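Local coordinates for S-locus protein 11 (Brassica rapa subsp. oleifera, PDB 5GYY) that probably acts as the secreted pollen-side ligand of Brassica self-incompatibility, a small disulfide-rich, defensin-like protein encoded at the S locus, at residues C[29-32]-C[33-37]. Numbering follows the deposited sequence.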
ATOM      1  N   ALA C  29      -8.173   4.334  25.118  1.00 13.72           N
ATOM      2  CA  ALA C  29      -9.414   5.080  25.140  1.00 19.57           C
ATOM      3  C   ALA C  29     -10.436   4.379  24.237  1.00 22.22           C
ATOM      4  O   ALA C  29     -11.609   4.273  24.590  1.00 21.59           O
ATOM      5  CB  ALA C  29      -9.170   6.534  24.664  1.00  1.68           C
ATOM      6  N   PHE C  30      -9.960   3.906  23.079  1.00 20.70           N
ATOM      7  CA  PHE C  30     -10.745   3.151  22.106  1.00 21.81           C
ATOM      8  C   PHE C  30     -11.310   1.897  22.778  1.00 21.83           C
ATOM      9  O   PHE C  30     -12.500   1.591  22.652  1.00 20.57           O
ATOM     10  CB  PHE C  30      -9.854   2.773  20.909  1.00 16.89           C
ATOM     11  CG  PHE C  30     -10.597   2.148  19.739  1.00 14.00           C
ATOM     12  CD1 PHE C  30     -11.956   2.348  19.554  1.00 16.44           C
ATOM     13  CD2 PHE C  30      -9.914   1.357  18.818  1.00 18.13           C
ATOM     14  CE1 PHE C  30     -12.632   1.773  18.462  1.00 11.20           C
ATOM     15  CE2 PHE C  30     -10.570   0.785  17.735  1.00 17.62           C
ATOM     16  CZ  PHE C  30     -11.936   0.995  17.556  1.00  9.15           C
ATOM     17  N   TYR C  31     -10.458   1.200  23.526  1.00 20.26           N
ATOM     18  CA  TYR C  31     -10.882   0.003  24.240  1.00 14.10           C
ATOM     19  C   TYR C  31     -11.988   0.314  25.239  1.00 15.51           C
ATOM     20  O   TYR C  31     -13.053  -0.317  25.213  1.00 13.26           O
ATOM     21  CB  TYR C  31      -9.705  -0.677  24.941  1.00 15.61           C
ATOM     22  CG  TYR C  31     -10.125  -1.851  25.811  1.00 24.98           C
ATOM     23  CD1 TYR C  31     -10.412  -3.092  25.245  1.00 25.61           C
ATOM     24  CD2 TYR C  31     -10.238  -1.718  27.195  1.00 26.51           C
ATOM     25  CE1 TYR C  31     -10.808  -4.163  26.029  1.00 33.02           C
ATOM     26  CE2 TYR C  31     -10.628  -2.789  27.994  1.00 28.16           C
ATOM     27  CZ  TYR C  31     -10.911  -4.009  27.403  1.00 33.21           C
ATOM     28  OH  TYR C  31     -11.295  -5.077  28.178  1.00 29.42           O
ATOM     29  N   THR C  32     -11.744   1.298  26.099  1.00 13.06           N
ATOM     30  CA  THR C  32     -12.732   1.697  27.092  1.00 20.66           C
ATOM     31  C   THR C  32     -14.068   2.043  26.444  1.00 27.25           C
ATOM     32  O   THR C  32     -15.126   1.605  26.898  1.00 28.38           O
ATOM     33  CB  THR C  32     -12.243   2.887  27.897  1.00 20.16           C
ATOM     34  OG1 THR C  32     -10.999   2.542  28.518  1.00 31.24           O
ATOM     35  CG2 THR C  32     -13.270   3.272  28.961  1.00 11.40           C
ATOM     36  N   ASN C  33     -14.010   2.822  25.369  1.00 26.12           N
ATOM     37  CA  ASN C  33     -15.204   3.173  24.619  1.00 23.47           C
ATOM     38  C   ASN C  33     -15.977   1.951  24.093  1.00 17.46           C
ATOM     39  O   ASN C  33     -17.208   1.984  23.984  1.00 15.32           O
ATOM     40  CB  ASN C  33     -14.838   4.107  23.468  1.00 29.55           C
ATOM     41  CG  ASN C  33     -15.788   3.990  22.320  1.00 34.79           C
ATOM     42  OD1 ASN C  33     -15.560   3.210  21.395  1.00 36.30           O
ATOM     43  ND2 ASN C  33     -16.891   4.726  22.386  1.00 43.29           N
ATOM     44  N   LYS C  34     -15.242   0.898  23.741  1.00 12.96           N
ATOM     45  CA  LYS C  34     -15.810  -0.341  23.210  1.00 22.83           C
ATOM     46  C   LYS C  34     -16.283  -1.373  24.258  1.00 24.68           C
ATOM     47  O   LYS C  34     -17.106  -2.226  23.955  1.00 23.59           O
ATOM     48  CB  LYS C  34     -14.811  -1.007  22.253  1.00 22.84           C
ATOM     49  CG  LYS C  34     -14.674  -0.324  20.908  1.00 18.68           C
ATOM     50  CD  LYS C  34     -15.987  -0.383  20.136  1.00 19.94           C
ATOM     51  CE  LYS C  34     -15.898   0.405  18.829  1.00 16.45           C
ATOM     52  NZ  LYS C  34     -16.242   1.828  19.047  1.00 17.07           N
ATOM     53  N   THR C  35     -15.734  -1.330  25.468  1.00 21.74           N
ATOM     54  CA  THR C  35     -16.039  -2.371  26.461  1.00 20.15           C
ATOM     55  C   THR C  35     -16.559  -1.852  27.796  1.00 23.75           C
ATOM     56  O   THR C  35     -16.998  -2.633  28.636  1.00 33.13           O
ATOM     57  CB  THR C  35     -14.823  -3.271  26.736  1.00 19.86           C
ATOM     58  OG1 THR C  35     -13.759  -2.494  27.314  1.00 21.83           O
ATOM     59  CG2 THR C  35     -14.363  -3.937  25.440  1.00  8.09           C
ATOM     60  N   ASN C  36     -16.475  -0.539  27.978  1.00 29.51           N
ATOM     61  CA  ASN C  36     -16.838   0.141  29.219  1.00 35.55           C
ATOM     62  C   ASN C  36     -15.917  -0.203  30.383  1.00 37.99           C
ATOM     63  O   ASN C  36     -16.195   0.138  31.533  1.00 39.37           O
ATOM     64  CB  ASN C  36     -18.291  -0.138  29.603  1.00 39.08           C
ATOM     65  CG  ASN C  36     -19.245   0.852  28.997  1.00 43.30           C
ATOM     66  OD1 ASN C  36     -19.868   0.571  27.976  1.00 42.71           O
ATOM     67  ND2 ASN C  36     -19.361   2.022  29.612  1.00 45.76           N
ATOM     68  N   GLN C  37     -14.816  -0.877  30.093  1.00 31.83           N
ATOM     69  CA  GLN C  37     -13.843  -1.128  31.139  1.00 38.82           C
ATOM     70  C   GLN C  37     -12.441  -0.662  30.748  1.00 36.06           C
ATOM     71  O   GLN C  37     -12.236  -0.067  29.682  1.00 33.94           O
ATOM     72  CB  GLN C  37     -13.889  -2.592  31.603  1.00 38.07           C
ATOM     73  CG  GLN C  37     -13.905  -3.669  30.547  1.00 41.26           C
ATOM     74  CD  GLN C  37     -14.257  -5.020  31.172  1.00 48.58           C
ATOM     75  OE1 GLN C  37     -15.107  -5.080  32.059  1.00 51.94           O
ATOM     76  NE2 GLN C  37     -13.593  -6.095  30.734  1.00 40.47           N
TER
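Lys34 and Phe30 meet one turn apart near the C-terminal end of helix 23-35. From Lys34 CB the chain starts beside the peptide oxygens of Phe30 and Tyr31; Lys34 CG lies 3.4 Å from Phe30 O and, a little farther off, approaches Phe30 CE1. A first bend, at chi2, brings Lys34 CE obliquely to Phe30 CE1, 3.6 Å away. A second bend, at chi4 (-87°), turns NZ to Asn33 OD1, and this 2.8 Å Lys34 NZ–Asn33 OD1 hydrogen bond lies in the carbonyl plane of the amide. Asn33 OD1 also sits at the edge of the Phe30 ring.

Beside this pair, Thr35 OG1 stands over one face of the Tyr31 ring, 3.1 Å above its plane and offset toward the rim. The same hydroxyl donates to Tyr31 O (Thr35 OG1–Tyr31 O 3.1 Å), approaching from above the carbonyl plane. Asn36 N closes the last turn on Thr32 O at 2.8 Å, and positive phi at Asn36 (67°) ends the helix.

Tyr31 packs on Leu13 and Cys55 of the sheet, joining helix to strands as in defensin-like folds. The alkyl portion of Lys34 touches the Phe30 ring at CE1, while its ammonium forms salt bridges with acidic side chains on the chain of another protein, consistent with a part in binding between the chains; its charge is probably steadied by the Asn33 amide oxygen.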